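Long-range contact in Mll8193 protein (PDB 3FH1), which is of unknown function but has an NTF2-like fold with a SnoaL-like domain, within a superfamily that includes both enzymes and binding proteins: residues A[17-22]-A[86-91]. Residues are numbered along the deposited sequence; the frame is centred on the assembly and turned at random.
Sequences EQTAEI and TFVAGD
In this NTF2-like fold the first turns of helix 16-31 pack against the end of strand 80-89 and the tight turn into strand 92-100, with T19 meeting V88, G90 and D91. The T19 hydroxyl donates to the carbonyl of G90, OG1 to O 2.6 Å, reaching a lone pair in the carbonyl plane at a C=O...donor angle of 141°. The R15 carbonyl is a second acceptor in reach and competes for that proton. The T19 torsion (chi1 -54°) sets OG1 beside the helix backbone N and CG2 anti to it, so one branch faces the turn and the other the strand. On the apolar side T19 and V88 run alongside one another, pointing opposite ways: V88 CG1 rests 3.7 Å from T19 CB and 3.8 Å from T19 CG2. The other V88 branch lies along the backbone of A20, CG2 to CA 4.0 Å. A water donates to T19 OG1 at 2.7 Å and also lies within bonding distance of Q18 OE1 and D91 OD1, linking helix and turn. D91 is held by a salt bridge from OD2 to R15, and S16 OG bonds to G90 N, so R15 and S16, just ahead of 17-22, hold the same turn. A valine here would probably leave the G90 carbonyl without its hydroxyl donor and the water without one of its anchors. A89, next to V88 and pointing away from the helix, packs on A89 of the second subunit. An N-terminal helix laid against a curved sheet in this way is characteristic of the NTF2-like alpha+beta cone.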
ATOM      1  N   GLU A  17      19.237  -2.911   1.825  1.00 20.57           N
ATOM      2  CA  GLU A  17      19.569  -4.313   1.887  1.00 21.82           C
ATOM      3  C   GLU A  17      19.150  -4.905   3.250  1.00 22.48           C
ATOM      4  O   GLU A  17      18.627  -6.000   3.307  1.00 20.86           O
ATOM      5  CB  GLU A  17      21.065  -4.572   1.618  1.00 21.41           C
ATOM      6  CG  GLU A  17      21.498  -4.387   0.134  1.00 25.37           C
ATOM      7  CD  GLU A  17      22.926  -4.917  -0.134  1.00 32.00           C
ATOM      8  OE1 GLU A  17      23.454  -5.770   0.657  1.00 26.60           O
ATOM      9  OE2 GLU A  17      23.527  -4.518  -1.184  1.00 37.64           O
ATOM     10  N   GLN A  18      19.319  -4.139   4.312  1.00 21.10           N
ATOM     11  CA  GLN A  18      18.857  -4.583   5.638  1.00 21.08           C
ATOM     12  C   GLN A  18      17.359  -4.797   5.655  1.00 19.31           C
ATOM     13  O   GLN A  18      16.829  -5.815   6.112  1.00 20.62           O
ATOM     14  CB  GLN A  18      19.290  -3.577   6.700  1.00 21.19           C
ATOM     15  CG  GLN A  18      18.559  -3.785   8.034  1.00 19.73           C
ATOM     16  CD  GLN A  18      19.176  -2.961   9.141  1.00 20.08           C
ATOM     17  OE1 GLN A  18      18.588  -1.915   9.501  1.00 30.00           O
ATOM     18  NE2 GLN A  18      20.342  -3.337   9.608  1.00 16.58           N
ATOM     19  N   THR A  19      16.609  -3.811   5.151  1.00 21.26           N
ATOM     20  CA  THR A  19      15.166  -3.952   5.100  1.00 20.72           C
ATOM     21  C   THR A  19      14.744  -5.160   4.271  1.00 18.68           C
ATOM     22  O   THR A  19      13.814  -5.879   4.648  1.00 20.94           O
ATOM     23  CB  THR A  19      14.550  -2.637   4.601  1.00 21.60           C
ATOM     24  OG1 THR A  19      15.028  -1.577   5.436  1.00 21.79           O
ATOM     25  CG2 THR A  19      12.988  -2.646   4.562  1.00 20.42           C
ATOM     26  N   ALA A  20      15.413  -5.407   3.142  1.00 20.05           N
ATOM     27  CA  ALA A  20      15.136  -6.609   2.362  1.00 21.01           C
ATOM     28  C   ALA A  20      15.318  -7.892   3.191  1.00 20.44           C
ATOM     29  O   ALA A  20      14.493  -8.838   3.086  1.00 22.56           O
ATOM     30  CB  ALA A  20      15.994  -6.677   1.064  1.00 22.87           C
ATOM     31  N   GLU A  21      16.387  -7.953   3.980  1.00 21.21           N
ATOM     32  CA  GLU A  21      16.655  -9.124   4.806  1.00 21.74           C
ATOM     33  C   GLU A  21      15.552  -9.310   5.840  1.00 21.85           C
ATOM     34  O   GLU A  21      15.115 -10.436   6.127  1.00 24.12           O
ATOM     35  CB  GLU A  21      18.002  -8.986   5.518  1.00 24.54           C
ATOM     36  CG  GLU A  21      19.073  -9.581   4.817  1.00 33.48           C
ATOM     37  CD  GLU A  21      18.857 -11.079   4.694  1.00 33.58           C
ATOM     38  OE1 GLU A  21      18.804 -11.776   5.744  1.00 33.95           O
ATOM     39  OE2 GLU A  21      18.698 -11.496   3.525  1.00 33.18           O
ATOM     40  N   ILE A  22      15.103  -8.208   6.423  1.00 21.53           N
ATOM     41  CA  ILE A  22      14.002  -8.259   7.405  1.00 20.36           C
ATOM     42  C   ILE A  22      12.738  -8.761   6.741  1.00 22.04           C
ATOM     43  O   ILE A  22      12.061  -9.655   7.267  1.00 21.26           O
ATOM     44  CB  ILE A  22      13.805  -6.895   8.064  1.00 21.86           C
ATOM     45  CG1 ILE A  22      15.024  -6.527   8.921  1.00 23.57           C
ATOM     46  CG2 ILE A  22      12.597  -6.866   8.990  1.00 22.78           C
ATOM     47  CD1 ILE A  22      15.016  -5.060   9.365  1.00 22.03           C
ATOM     48  N   THR A  86       7.569  -7.724  -3.368  1.00 22.65           N
ATOM     49  CA  THR A  86       8.137  -6.984  -2.233  1.00 21.59           C
ATOM     50  C   THR A  86       9.035  -5.918  -2.818  1.00 23.83           C
ATOM     51  O   THR A  86       9.970  -6.251  -3.583  1.00 25.26           O
ATOM     52  CB  THR A  86       8.980  -7.873  -1.301  1.00 23.39           C
ATOM     53  OG1 THR A  86       8.172  -8.938  -0.787  1.00 26.06           O
ATOM     54  CG2 THR A  86       9.568  -7.074  -0.174  1.00 23.57           C
ATOM     55  N   PHE A  87       8.740  -4.671  -2.500  1.00 22.13           N
ATOM     56  CA  PHE A  87       9.503  -3.486  -2.942  1.00 22.95           C
ATOM     57  C   PHE A  87      10.074  -2.787  -1.706  1.00 22.64           C
ATOM     58  O   PHE A  87       9.330  -2.495  -0.761  1.00 22.57           O
ATOM     59  CB  PHE A  87       8.646  -2.500  -3.739  1.00 26.52           C
ATOM     60  CG  PHE A  87       9.368  -1.207  -4.022  1.00 27.15           C
ATOM     61  CD1 PHE A  87      10.338  -1.187  -4.982  1.00 28.43           C
ATOM     62  CD2 PHE A  87       9.087  -0.053  -3.289  1.00 35.93           C
ATOM     63  CE1 PHE A  87      11.073  -0.026  -5.241  1.00 31.88           C
ATOM     64  CE2 PHE A  87       9.778   1.123  -3.532  1.00 37.02           C
ATOM     65  CZ  PHE A  87      10.774   1.142  -4.505  1.00 33.37           C
ATOM     66  N   VAL A  88      11.377  -2.582  -1.704  1.00 22.41           N
ATOM     67  CA  VAL A  88      12.100  -1.987  -0.562  1.00 21.37           C
ATOM     68  C   VAL A  88      12.774  -0.707  -0.922  1.00 24.15           C
ATOM     69  O   VAL A  88      13.400  -0.634  -1.985  1.00 22.46           O
ATOM     70  CB  VAL A  88      13.170  -3.019  -0.077  1.00 25.10           C
ATOM     71  CG1 VAL A  88      14.071  -2.424   0.955  1.00 29.74           C
ATOM     72  CG2 VAL A  88      12.454  -4.291   0.423  1.00 21.62           C
ATOM     73  N   ALA A  89      12.727   0.271  -0.030  1.00 21.88           N
ATOM     74  CA  ALA A  89      13.470   1.504  -0.193  1.00 22.45           C
ATOM     75  C   ALA A  89      13.791   2.057   1.186  1.00 22.11           C
ATOM     76  O   ALA A  89      12.899   2.422   1.946  1.00 21.56           O
ATOM     77  CB  ALA A  89      12.684   2.532  -1.058  1.00 22.74           C
ATOM     78  N   GLY A  90      15.071   2.057   1.531  1.00 22.23           N
ATOM     79  CA  GLY A  90      15.493   2.607   2.791  1.00 21.08           C
ATOM     80  C   GLY A  90      14.960   1.745   3.899  1.00 22.85           C
ATOM     81  O   GLY A  90      15.152   0.530   3.876  1.00 22.39           O
ATOM     82  N   ASP A  91      14.275   2.364   4.862  1.00 21.97           N
ATOM     83  CA  ASP A  91      13.717   1.658   6.035  1.00 20.41           C
ATOM     84  C   ASP A  91      12.233   1.278   5.782  1.00 20.65           C
ATOM     85  O   ASP A  91      11.501   0.838   6.696  1.00 23.93           O
ATOM     86  CB  ASP A  91      13.790   2.585   7.248  1.00 21.96           C
ATOM     87  CG  ASP A  91      15.155   2.776   7.759  1.00 29.10           C
ATOM     88  OD1 ASP A  91      15.954   1.800   7.753  1.00 30.32           O
ATOM     89  OD2 ASP A  91      15.409   3.923   8.212  1.00 34.04           O
TER
HETATM   90  O   HOH W   1      16.384  -0.932   7.709  1.00 23.21           O
HETATM   91  O   HOH W   2      16.515   0.275  10.693  1.00 31.40           O